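Local structure of delta-1-pyrroline-5-carboxylate dehydrogenase, mitochondrial (4E3X) at residues E165-F169 with G512-G516; P36-F40 with V155-I160; K347-C351 with K509-S513; A125-L129 with F170-A174; T147-K153 with F210-A214. The protein catalyses the NAD+-dependent oxidation of L-glutamate gamma-semialdehyde to glutamate, the final step in converting proline to glutamate in mitochondria. All blocks are in the same frame, centred on the assembly; numbering follows the deposited sequence. Where two conformers were deposited one is given.

Interaction 1: E165-F169 with G512-G516. With PRO (proline), chain K.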
# COMPACT_ATOMS: atom_id res chain seq x y z
N GLU B 165 13.59 20.40 -4.61
CA GLU B 165 12.82 19.22 -4.25
C GLU B 165 11.42 19.23 -4.86
O GLU B 165 10.96 18.20 -5.35
CB GLU B 165 12.73 19.05 -2.73
CG GLU B 165 12.17 17.70 -2.34
CD GLU B 165 12.28 17.42 -0.86
OE1 GLU B 165 12.17 18.38 -0.07
OE2 GLU B 165 12.49 16.25 -0.49
N LEU B 166 10.76 20.38 -4.83
CA LEU B 166 9.41 20.49 -5.38
C LEU B 166 9.40 20.23 -6.88
O LEU B 166 8.59 19.46 -7.40
CB LEU B 166 8.83 21.87 -5.06
CG LEU B 166 7.43 22.10 -5.62
CD1 LEU B 166 6.48 20.99 -5.19
CD2 LEU B 166 6.92 23.45 -5.16
N ILE B 167 10.33 20.88 -7.58
CA ILE B 167 10.49 20.67 -9.00
C ILE B 167 10.77 19.19 -9.31
O ILE B 167 10.16 18.61 -10.21
CB ILE B 167 11.64 21.55 -9.55
CG1 ILE B 167 11.22 23.03 -9.56
CG2 ILE B 167 12.06 21.12 -10.94
CD1 ILE B 167 12.41 23.98 -9.68
N ASP B 168 11.65 18.58 -8.53
CA ASP B 168 11.97 17.16 -8.73
C ASP B 168 10.77 16.25 -8.47
O ASP B 168 10.56 15.29 -9.22
CB ASP B 168 13.15 16.73 -7.85
CG ASP B 168 14.49 17.29 -8.31
OD1 ASP B 168 14.58 17.83 -9.42
OD2 ASP B 168 15.47 17.18 -7.53
N PHE B 169 9.99 16.51 -7.42
CA PHE B 169 8.77 15.72 -7.20
C PHE B 169 7.89 15.79 -8.45
O PHE B 169 7.41 14.77 -8.94
CB PHE B 169 7.94 16.26 -6.03
CG PHE B 169 8.38 15.79 -4.67
CD1 PHE B 169 8.66 14.45 -4.43
CD2 PHE B 169 8.48 16.69 -3.62
CE1 PHE B 169 9.04 14.02 -3.15
CE2 PHE B 169 8.85 16.27 -2.34
CZ PHE B 169 9.14 14.94 -2.11
N GLY B 512 18.90 15.82 3.82
CA GLY B 512 19.15 16.20 2.44
C GLY B 512 18.92 15.13 1.40
O GLY B 512 19.64 15.08 0.40
N SER B 513 17.93 14.27 1.61
CA SER B 513 17.58 13.30 0.58
C SER B 513 17.20 14.03 -0.70
O SER B 513 16.61 15.11 -0.69
CB SER B 513 16.43 12.40 1.03
OG SER B 513 15.24 13.15 1.21
N VAL B 514 17.55 13.42 -1.82
CA VAL B 514 17.28 13.99 -3.13
C VAL B 514 16.35 13.06 -3.91
O VAL B 514 16.57 11.85 -3.98
CB VAL B 514 18.59 14.23 -3.89
CG1 VAL B 514 18.32 14.64 -5.33
CG2 VAL B 514 19.42 15.30 -3.18
N VAL B 515 15.30 13.63 -4.48
CA VAL B 515 14.32 12.88 -5.24
C VAL B 515 14.99 12.06 -6.35
O VAL B 515 15.87 12.56 -7.06
CB VAL B 515 13.25 13.82 -5.83
CG1 VAL B 515 12.37 13.10 -6.84
CG2 VAL B 515 12.42 14.41 -4.71
N GLY B 516 14.60 10.80 -6.48
CA GLY B 516 15.16 9.93 -7.50
C GLY B 516 16.50 9.33 -7.11
O GLY B 516 17.01 8.45 -7.81
N PRO K . 13.49 15.00 2.81
CA PRO K . 14.11 15.90 3.78
C PRO K . 15.52 15.44 4.17
O PRO K . 15.96 14.34 3.85
CB PRO K . 13.17 15.80 4.98
CG PRO K . 11.83 15.63 4.35
CD PRO K . 12.06 14.79 3.10
OXT PRO K . 16.25 16.20 4.82
O HOH W 1 13.25 13.69 -0.70
O HOH W 2 15.27 16.56 -4.77

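Interaction 2: P36-F40 with V155-I160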
# COMPACT_ATOMS: atom_id res chain seq x y z
N PRO B 36 19.16 21.43 -11.04
CA PRO B 36 20.43 21.86 -10.45
C PRO B 36 20.25 22.90 -9.34
O PRO B 36 19.40 23.79 -9.42
CB PRO B 36 21.18 22.49 -11.63
CG PRO B 36 20.62 21.79 -12.84
CD PRO B 36 19.16 21.60 -12.51
N ILE B 37 21.06 22.76 -8.29
CA ILE B 37 21.07 23.71 -7.18
C ILE B 37 21.90 24.93 -7.57
O ILE B 37 23.05 24.79 -7.99
CB ILE B 37 21.67 23.06 -5.92
CG1 ILE B 37 20.83 21.87 -5.49
CG2 ILE B 37 21.76 24.06 -4.79
CD1 ILE B 37 19.48 22.28 -5.01
N LEU B 38 21.31 26.11 -7.45
CA LEU B 38 22.00 27.34 -7.81
C LEU B 38 22.89 27.83 -6.67
O LEU B 38 22.67 27.48 -5.51
CB LEU B 38 21.00 28.43 -8.21
CG LEU B 38 19.98 28.03 -9.27
CD1 LEU B 38 19.08 29.22 -9.64
CD2 LEU B 38 20.66 27.48 -10.51
N ALA B 39 23.88 28.65 -7.00
CA ALA B 39 24.89 29.07 -6.03
C ALA B 39 24.60 30.41 -5.34
O ALA B 39 25.07 30.64 -4.23
CB ALA B 39 26.27 29.12 -6.68
N PHE B 40 23.85 31.28 -6.00
CA PHE B 40 23.51 32.60 -5.47
C PHE B 40 24.74 33.44 -5.11
O PHE B 40 24.71 34.21 -4.16
CB PHE B 40 22.55 32.49 -4.28
CG PHE B 40 21.25 31.83 -4.62
CD1 PHE B 40 20.14 32.59 -4.98
CD2 PHE B 40 21.14 30.45 -4.62
CE1 PHE B 40 18.95 31.97 -5.32
CE2 PHE B 40 19.95 29.84 -4.96
CZ PHE B 40 18.86 30.59 -5.31
N VAL B 155 18.60 31.21 2.33
CA VAL B 155 18.63 31.06 0.88
C VAL B 155 18.80 29.61 0.44
O VAL B 155 18.01 29.09 -0.34
CB VAL B 155 19.78 31.87 0.26
CG1 VAL B 155 19.87 31.60 -1.23
CG2 VAL B 155 19.61 33.36 0.53
N ILE B 156 19.83 28.93 0.95
CA ILE B 156 20.10 27.58 0.47
C ILE B 156 19.04 26.59 0.93
O ILE B 156 18.69 25.68 0.18
CB ILE B 156 21.52 27.10 0.85
CG1 ILE B 156 21.83 25.74 0.21
CG2 ILE B 156 21.70 27.01 2.36
CD1 ILE B 156 21.64 25.72 -1.30
N GLN B 157 18.52 26.75 2.15
CA GLN B 157 17.48 25.84 2.60
C GLN B 157 16.21 26.03 1.77
O GLN B 157 15.52 25.07 1.46
CB GLN B 157 17.21 25.99 4.10
CG GLN B 157 18.32 25.43 4.98
CD GLN B 157 18.61 23.97 4.69
OE1 GLN B 157 17.71 23.14 4.69
NE2 GLN B 157 19.88 23.66 4.42
N ALA B 158 15.91 27.26 1.38
CA ALA B 158 14.76 27.50 0.53
C ALA B 158 14.99 26.90 -0.85
O ALA B 158 14.11 26.28 -1.44
CB ALA B 158 14.48 28.98 0.44
N GLU B 159 16.21 27.09 -1.37
CA GLU B 159 16.57 26.61 -2.70
C GLU B 159 16.44 25.10 -2.85
O GLU B 159 15.89 24.62 -3.84
CB GLU B 159 17.99 27.05 -3.06
CG GLU B 159 18.64 26.29 -4.21
CD GLU B 159 18.11 26.68 -5.59
OE1 GLU B 159 17.16 27.49 -5.68
OE2 GLU B 159 18.66 26.17 -6.58
N ILE B 160 16.93 24.34 -1.87
CA ILE B 160 16.84 22.89 -1.97
C ILE B 160 15.43 22.36 -1.78
O ILE B 160 15.15 21.23 -2.18
CB ILE B 160 17.82 22.16 -1.01
CG1 ILE B 160 17.41 22.34 0.45
CG2 ILE B 160 19.25 22.60 -1.27
CD1 ILE B 160 18.33 21.62 1.43

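Interaction 3: K347-C351 with K509-S513. With PRO (proline), chain K.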
# COMPACT_ATOMS: atom_id res chain seq x y z
N LYS B 347 13.77 19.49 10.94
CA LYS B 347 13.61 18.52 9.87
C LYS B 347 13.34 17.16 10.47
O LYS B 347 13.94 16.79 11.48
CB LYS B 347 14.87 18.43 9.01
CG LYS B 347 15.30 19.73 8.35
CD LYS B 347 16.44 19.47 7.37
CE LYS B 347 16.86 20.75 6.66
NZ LYS B 347 17.92 20.49 5.65
N CYS B 348 12.45 16.40 9.85
CA CYS B 348 12.17 15.04 10.29
C CYS B 348 13.40 14.17 10.20
O CYS B 348 13.46 13.12 10.82
CB CYS B 348 11.06 14.42 9.44
SG CYS B 348 9.50 15.27 9.56
N SER B 349 14.39 14.62 9.41
CA SER B 349 15.63 13.88 9.16
C SER B 349 16.82 14.38 9.98
O SER B 349 17.90 13.79 9.90
CB SER B 349 16.01 14.01 7.69
OG SER B 349 16.12 15.38 7.33
N ALA B 350 16.66 15.46 10.75
CA ALA B 350 17.79 16.09 11.45
C ALA B 350 18.44 15.17 12.48
O ALA B 350 17.75 14.47 13.21
CB ALA B 350 17.33 17.37 12.12
N CYS B 351 19.77 15.19 12.54
CA CYS B 351 20.48 14.46 13.58
C CYS B 351 20.27 15.13 14.92
O CYS B 351 20.57 16.31 15.08
CB CYS B 351 21.98 14.43 13.28
SG CYS B 351 22.99 13.78 14.62
N LYS B 509 25.85 13.06 5.92
CA LYS B 509 24.90 13.52 6.93
C LYS B 509 23.50 12.93 6.72
O LYS B 509 23.15 12.48 5.62
CB LYS B 509 24.82 15.05 6.96
CG LYS B 509 24.34 15.70 5.67
CD LYS B 509 24.22 17.22 5.87
CE LYS B 509 23.76 17.94 4.61
NZ LYS B 509 22.46 17.43 4.12
N SER B 510 22.69 12.97 7.78
CA SER B 510 21.40 12.27 7.79
C SER B 510 20.28 13.05 7.12
O SER B 510 19.18 12.52 6.99
CB SER B 510 21.00 11.90 9.21
OG SER B 510 20.73 13.06 9.98
N THR B 511 20.55 14.30 6.72
CA THR B 511 19.54 15.13 6.05
C THR B 511 19.84 15.25 4.57
O THR B 511 20.91 14.86 4.11
CB THR B 511 19.53 16.55 6.62
OG1 THR B 511 20.83 17.13 6.47
CG2 THR B 511 19.14 16.54 8.09
N GLY B 512 18.90 15.82 3.82
CA GLY B 512 19.15 16.20 2.44
C GLY B 512 18.92 15.13 1.40
O GLY B 512 19.64 15.08 0.40
N SER B 513 17.93 14.27 1.61
CA SER B 513 17.58 13.30 0.58
C SER B 513 17.20 14.03 -0.70
O SER B 513 16.61 15.11 -0.69
CB SER B 513 16.43 12.40 1.03
OG SER B 513 15.24 13.15 1.21
N PRO K . 13.49 15.00 2.81
CA PRO K . 14.11 15.90 3.78
C PRO K . 15.52 15.44 4.17
O PRO K . 15.96 14.34 3.85
CB PRO K . 13.17 15.80 4.98
CG PRO K . 11.83 15.63 4.35
CD PRO K . 12.06 14.79 3.10
OXT PRO K . 16.25 16.20 4.82
O HOH W 3 20.27 19.66 7.14
O HOH W 4 16.77 18.38 4.03

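Interaction 4: A125-L129 with F170-A174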
# COMPACT_ATOMS: atom_id res chain seq x y z
N ALA B 125 0.13 14.66 -16.48
CA ALA B 125 1.55 14.87 -16.22
C ALA B 125 2.03 16.22 -16.76
O ALA B 125 2.89 16.87 -16.16
CB ALA B 125 2.38 13.73 -16.81
N GLN B 126 1.45 16.66 -17.87
CA GLN B 126 1.84 17.92 -18.49
C GLN B 126 1.63 19.12 -17.56
O GLN B 126 2.43 20.06 -17.58
CB GLN B 126 1.08 18.11 -19.80
N VAL B 127 0.56 19.09 -16.77
CA VAL B 127 0.33 20.15 -15.79
C VAL B 127 1.53 20.27 -14.86
O VAL B 127 2.04 21.36 -14.61
CB VAL B 127 -0.94 19.86 -14.96
CG1 VAL B 127 -1.07 20.86 -13.81
CG2 VAL B 127 -2.16 19.89 -15.86
N PHE B 128 1.99 19.13 -14.35
CA PHE B 128 3.07 19.12 -13.38
C PHE B 128 4.42 19.46 -14.00
O PHE B 128 5.23 20.14 -13.38
CB PHE B 128 3.06 17.81 -12.60
CG PHE B 128 1.85 17.67 -11.76
CD1 PHE B 128 0.72 17.03 -12.24
CD2 PHE B 128 1.80 18.26 -10.51
CE1 PHE B 128 -0.43 16.96 -11.48
CE2 PHE B 128 0.67 18.19 -9.75
CZ PHE B 128 -0.45 17.54 -10.23
N LEU B 129 4.63 19.04 -15.25
CA LEU B 129 5.85 19.41 -15.96
C LEU B 129 5.89 20.91 -16.26
O LEU B 129 6.95 21.55 -16.17
CB LEU B 129 5.96 18.60 -17.25
CG LEU B 129 6.17 17.10 -17.02
CD1 LEU B 129 5.97 16.33 -18.32
CD2 LEU B 129 7.56 16.84 -16.42
N PHE B 170 7.67 17.00 -8.95
CA PHE B 170 6.78 17.17 -10.10
C PHE B 170 7.31 16.45 -11.34
O PHE B 170 6.56 15.76 -12.03
CB PHE B 170 6.53 18.65 -10.38
CG PHE B 170 5.59 19.32 -9.42
CD1 PHE B 170 5.00 18.62 -8.38
CD2 PHE B 170 5.30 20.67 -9.57
CE1 PHE B 170 4.12 19.25 -7.50
CE2 PHE B 170 4.43 21.30 -8.70
CZ PHE B 170 3.84 20.60 -7.66
N ARG B 171 8.61 16.59 -11.62
CA ARG B 171 9.18 15.96 -12.82
C ARG B 171 9.31 14.45 -12.70
O ARG B 171 8.92 13.71 -13.60
CB ARG B 171 10.52 16.58 -13.21
CG ARG B 171 10.46 18.04 -13.59
CD ARG B 171 11.55 18.38 -14.59
NE ARG B 171 11.68 19.82 -14.84
CZ ARG B 171 12.65 20.58 -14.33
NH1 ARG B 171 13.59 20.05 -13.55
NH2 ARG B 171 12.68 21.88 -14.60
N PHE B 172 9.88 13.98 -11.59
CA PHE B 172 10.07 12.55 -11.40
C PHE B 172 8.75 11.79 -11.25
O PHE B 172 8.59 10.72 -11.83
CB PHE B 172 11.00 12.26 -10.23
CG PHE B 172 12.46 12.41 -10.58
CD1 PHE B 172 13.21 11.31 -11.00
CD2 PHE B 172 13.07 13.65 -10.52
CE1 PHE B 172 14.56 11.46 -11.34
CE2 PHE B 172 14.42 13.79 -10.86
CZ PHE B 172 15.16 12.70 -11.26
N ASN B 173 7.80 12.33 -10.49
CA ASN B 173 6.50 11.66 -10.40
C ASN B 173 5.80 11.61 -11.76
O ASN B 173 5.16 10.62 -12.10
CB ASN B 173 5.60 12.28 -9.34
CG ASN B 173 5.96 11.85 -7.94
OD1 ASN B 173 6.37 10.70 -7.73
ND2 ASN B 173 5.81 12.75 -6.98
N ALA B 174 5.93 12.67 -12.56
CA ALA B 174 5.40 12.64 -13.92
C ALA B 174 6.03 11.50 -14.73
O ALA B 174 5.34 10.75 -15.41
CB ALA B 174 5.61 13.97 -14.62
O HOH W 5 9.53 20.46 -16.60

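Interaction 5: T147-K153 with F210-A214. With PRO (proline), chain K; PRO (proline), chain J.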
# COMPACT_ATOMS: atom_id res chain seq x y z
N THR B 147 9.20 31.24 1.04
CA THR B 147 9.62 30.21 1.97
C THR B 147 10.60 30.79 3.01
O THR B 147 10.54 30.48 4.20
CB THR B 147 10.23 29.01 1.21
OG1 THR B 147 9.24 28.47 0.32
CG2 THR B 147 10.68 27.92 2.16
N MET B 148 11.49 31.67 2.56
CA MET B 148 12.40 32.35 3.49
C MET B 148 11.65 33.22 4.48
O MET B 148 11.84 33.11 5.69
CB MET B 148 13.40 33.22 2.72
CG MET B 148 14.39 32.42 1.88
SD MET B 148 15.55 33.47 0.97
CE MET B 148 16.41 34.25 2.34
N VAL B 149 10.79 34.09 3.97
CA VAL B 149 10.13 35.07 4.82
C VAL B 149 9.04 34.45 5.68
O VAL B 149 8.86 34.82 6.84
CB VAL B 149 9.61 36.26 3.99
CG1 VAL B 149 8.73 37.18 4.83
CG2 VAL B 149 10.77 37.03 3.39
N GLY B 150 8.32 33.48 5.11
CA GLY B 150 7.20 32.88 5.82
C GLY B 150 7.58 31.72 6.72
O GLY B 150 6.93 31.50 7.74
N GLN B 151 8.61 30.97 6.35
CA GLN B 151 9.02 29.80 7.13
C GLN B 151 10.38 29.97 7.81
O GLN B 151 10.80 29.11 8.58
CB GLN B 151 8.99 28.52 6.27
CG GLN B 151 7.59 28.05 5.93
CD GLN B 151 7.50 27.58 4.49
OE1 GLN B 151 7.19 28.36 3.59
NE2 GLN B 151 7.78 26.31 4.26
N GLY B 152 11.07 31.08 7.53
CA GLY B 152 12.32 31.38 8.20
C GLY B 152 13.54 30.67 7.64
O GLY B 152 14.56 30.57 8.32
N LYS B 153 13.44 30.17 6.42
CA LYS B 153 14.56 29.48 5.78
C LYS B 153 15.65 30.43 5.26
O LYS B 153 15.36 31.54 4.84
CB LYS B 153 14.07 28.60 4.63
CG LYS B 153 13.13 27.48 5.08
CD LYS B 153 13.20 26.25 4.21
CE LYS B 153 12.42 25.13 4.87
NZ LYS B 153 12.49 23.84 4.12
N PHE B 210 4.74 22.41 8.11
CA PHE B 210 5.32 23.72 7.89
C PHE B 210 6.69 23.68 7.26
O PHE B 210 7.13 24.66 6.65
CB PHE B 210 5.43 24.50 9.21
CG PHE B 210 6.56 24.05 10.11
CD1 PHE B 210 7.81 24.65 10.03
CD2 PHE B 210 6.36 23.06 11.06
CE1 PHE B 210 8.86 24.24 10.86
CE2 PHE B 210 7.40 22.65 11.89
CZ PHE B 210 8.64 23.25 11.79
N ASN B 211 7.39 22.58 7.45
CA ASN B 211 8.85 22.64 7.35
C ASN B 211 9.45 22.48 5.97
O ASN B 211 10.61 22.80 5.76
CB ASN B 211 9.52 21.73 8.38
CG ASN B 211 9.24 20.27 8.13
OD1 ASN B 211 8.22 19.90 7.55
ND2 ASN B 211 10.14 19.42 8.59
N PHE B 212 8.65 21.98 5.03
CA PHE B 212 9.07 21.92 3.64
C PHE B 212 7.93 22.33 2.72
O PHE B 212 6.90 21.68 2.69
CB PHE B 212 9.55 20.52 3.26
CG PHE B 212 10.89 20.18 3.85
CD1 PHE B 212 10.97 19.54 5.07
CD2 PHE B 212 12.06 20.52 3.19
CE1 PHE B 212 12.20 19.23 5.62
CE2 PHE B 212 13.30 20.22 3.73
CZ PHE B 212 13.37 19.57 4.95
N THR B 213 8.14 23.41 1.99
CA THR B 213 7.19 23.82 0.96
C THR B 213 6.93 22.68 -0.03
O THR B 213 5.80 22.49 -0.48
CB THR B 213 7.73 25.07 0.25
OG1 THR B 213 7.78 26.12 1.21
CG2 THR B 213 6.86 25.49 -0.93
N ALA B 214 7.98 21.93 -0.36
CA ALA B 214 7.89 20.87 -1.36
C ALA B 214 6.95 19.75 -0.93
O ALA B 214 6.30 19.13 -1.77
CB ALA B 214 9.27 20.31 -1.67
N PRO K . 13.49 15.00 2.81
CA PRO K . 14.11 15.90 3.78
C PRO K . 15.52 15.44 4.17
O PRO K . 15.96 14.34 3.85
CB PRO K . 13.17 15.80 4.98
CG PRO K . 11.83 15.63 4.35
CD PRO K . 12.06 14.79 3.10
OXT PRO K . 16.25 16.20 4.82
N PRO J . 4.80 24.47 15.46
CA PRO J . 3.61 23.95 16.14
C PRO J . 3.98 23.15 17.39
O PRO J . 5.15 23.11 17.79
CB PRO J . 2.96 23.04 15.08
CG PRO J . 3.91 23.03 13.90
CD PRO J . 4.71 24.29 14.01
OXT PRO J . 3.12 22.54 18.03

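Interaction 1: E165-F169 with G512-G516
Val515 packs on Asp168 and Phe169 in a buried contact, apolar round Val515 and bridged by two waters, where the loop that links strands 503-506 and 523-524 runs along helix 155-180. The two backbones come nearest here, and Val515 CB lies 3.5 Å from Asp168 CB. With CG1 of Val515 anti to the backbone N (chi1 169°) and leaning on the Asp168 backbone, CG2 is turned to the aromatic ring. It sits over one face of Phe169, offset toward the rim and 4.0 Å from the ring centroid, in a CH-pi contact 24° off the ring normal. The extended chain of Glu165 crosses Val515 at about a right angle.

The polar groups meet through water. One water donates to Glu165 OE2 at 2.7 Å and also to Ser513 OG; another donates to Asp168 OD2 and accepts from Val515 N, 2.9 Å away. Asp168 is gripped further by Glu35 N and Asn34 ND2, which ties its carboxylate to the N-terminal arm. At the start of segment 512-516, Gly512 N gives an almost straight bond to OXT of the bound proline at 2.9 Å, while Ser513 N and OG both donate to its O atom. Backbone amides and a serine hydroxyl turned on a carboxylate are consistent with a substrate-carboxylate site, and Ser513 is a substrate-binding residue of this aldehyde dehydrogenase.

Interaction 2: P36-F40 with V155-I160
Leu38 and Glu159 make the polar link between the N-terminal arm and the first turns of helix 155-180. Leu38 N donates to Glu159 OE2 at 2.8 Å, with a nearly straight N-H...O angle of 176°, and the donor stands above the carboxylate plane instead of in it. Glu159 gets there by holding CG anti to its own backbone N (chi1 163°) and then bending at chi2. The same OE2 takes a salt bridge from Arg140, so an amide and a guanidinium share it.

The aromatic contacts belong to Phe40. Val155 CG1 lies over one face of its ring, 3.8 Å from the centroid, a CH-pi contact. Glu159 reaches the rim of that ring: its CD lies in the ring plane, and OE1 is 3.6 Å from Phe40 CZ, with the carboxylate turned 79° from the ring. Leu50 and Leu144 of two other helices also touch Phe40.

The aliphatic part is carried by both branches of Ile37. Its CG2 meets Ile156 CD1 at 3.9 Å, the side chains crossing at about a right angle, and its CD1 rests on Ile160 CG2 at 3.8 Å. Val155 and Ile156 also pack on Tyr561 and Tyr559 of the second subunit.

A buried carboxylate that faces an amide, an arginine and the electropositive rim of a phenyl ring is likely to stay ionised and to help set where the arm lies.

Interaction 3: K347-C351 with K509-S513
Ser349, Ser510 and Thr511 each hold their hydroxyl between backbone N and carbonyl carbon (chi1 57°, 67° and 58°), which sends Ser510 OG to the opposite loop and Ser349 OG to the bound proline. Ser510 OG donates to Ser349 O at 2.9 Å, almost in line with the C=O bond. In Thr511 the same rotamer gives the methyl to the contact: CG2 packs against the opposite loop, 3.3 Å from Ser349 OG and 3.6 Å from Ala350 CA.

Lys347, extended beyond CG, crosses Thr511 at about a right angle and brings its CD to 4.0 Å from CG2 of that threonine. Its NZ is tied to Thr511 OG1 through a water, while Gln157 accepts from it directly. Lys509 NZ donates to Thr511 OG1 at 2.9 Å. Ser349 OG grips the carboxylate of the bound proline with a 2.6 Å bond to OXT.

Lys347 to Ala350 form a type I beta turn that carries Cys348, the catalytic nucleophile. With Ser510 exchanged for alanine, Ser349 O would probably be left with Thr479 but without its bond from the opposite loop, Ser339 OG would lose a partner, and the turn would be less firmly set.

Ser339 of helix 329-341 bonds both Ser510 OG and Cys351 N, and His321 and Asn319 of strand 319-323 bond Ser510 N and the carbonyls of Cys348 and Ala350, so both loops are bonded to that helix and that strand.

Interaction 4: A125-L129 with F170-A174
Phe128 lies against Phe170 where helix 121-136 packs on helix 155-180. Its CB starts near the other backbone, 4.1 Å from Phe170 O. With CG anti to its own carbonyl carbon (chi1 -66°), the ring hangs beside the neighbouring phenylalanine, and CD2 leads: it stands over the centre of the Phe170 face, 3.9 Å from CD1 of that ring. The result is a T-shaped pair, the edge of Phe128 directed at the face of Phe170, with centroids 5.3 Å apart and planes at 73°. The Phe128 side chain also touches Ala224, Leu225 and Leu249 of two more helices.

The two short helical segments run antiparallel, at 157° with axes 8.7 Å apart, a close packing of helices in the NAD-binding half of the aldehyde dehydrogenase fold. The small side chains are consistent with this: Ala125 CB touches Ala174 CB at 3.9 Å. Leu129 comes in alongside, its CD2 reaching Ala174 CB and Arg171 CA.

Toward the rim a water donates to Leu129 O and accepts from Arg171 NE, 2.9 Å away, in the guanidinium plane at its edge. The other end of that guanidinium makes a salt bridge with Glu35, through NH1.

Interaction 5: T147-K153 with F210-A214
Gln151 and Thr213 cross at about a right angle, and the amide of Gln151 uses NE2 twice. Bent at chi2 (138°), the side chain brings NE2 to 3.1 Å from Thr213 OG1, which lies in the amide plane, and to 3.0 Å from Phe210 O, which is tilted 27° from that plane. Thr213 OG1 donates to Thr147 OG1 at 2.9 Å, and Thr147 bonds in turn to Val143 O, so the buried hydroxyls form a chain of hydrogen bonds. With a leucine in place of Gln151, Phe210 O and Thr213 OG1 would probably both lose this donor, leaving the turn before helix 213-225 less firmly held.

Lys153 is extended beyond CG. Its NZ donates to O of Asn211, probably the stabilizer of the transition state, at 2.7 Å and stands off-centre, 32° from the Phe212 ring normal and 4.0 Å from the centroid, a cation-pi contact; the bound proline lies over a face on the far side of the ring.

Asp161 of helix 155-180 takes a salt bridge from Lys153 and bonds to the amides of Thr213 and Ala214, so the end of helix 140-151 meets the start of helix 213-225 beside helix 155-180.

Helix 155-180 is common to interactions 1, 2 and 4: its start takes the N-terminal arm, its middle the loop 512-516, and its next turn helix 121-136. Interaction 2 is the only one with exposed residues; the other four are buried. Interactions 1 and 3 share Gly512 and Ser513, and with interaction 5 they surround one bound proline, so water and hydrogen bonds count for much there. Interaction 4, well away from that site, relies chiefly on rings and methyls. Interactions 2 and 3 are joined by Gln157 OE1 and Lys347 NZ, while Val515 of interaction 1 packs on Phe172 of interaction 4.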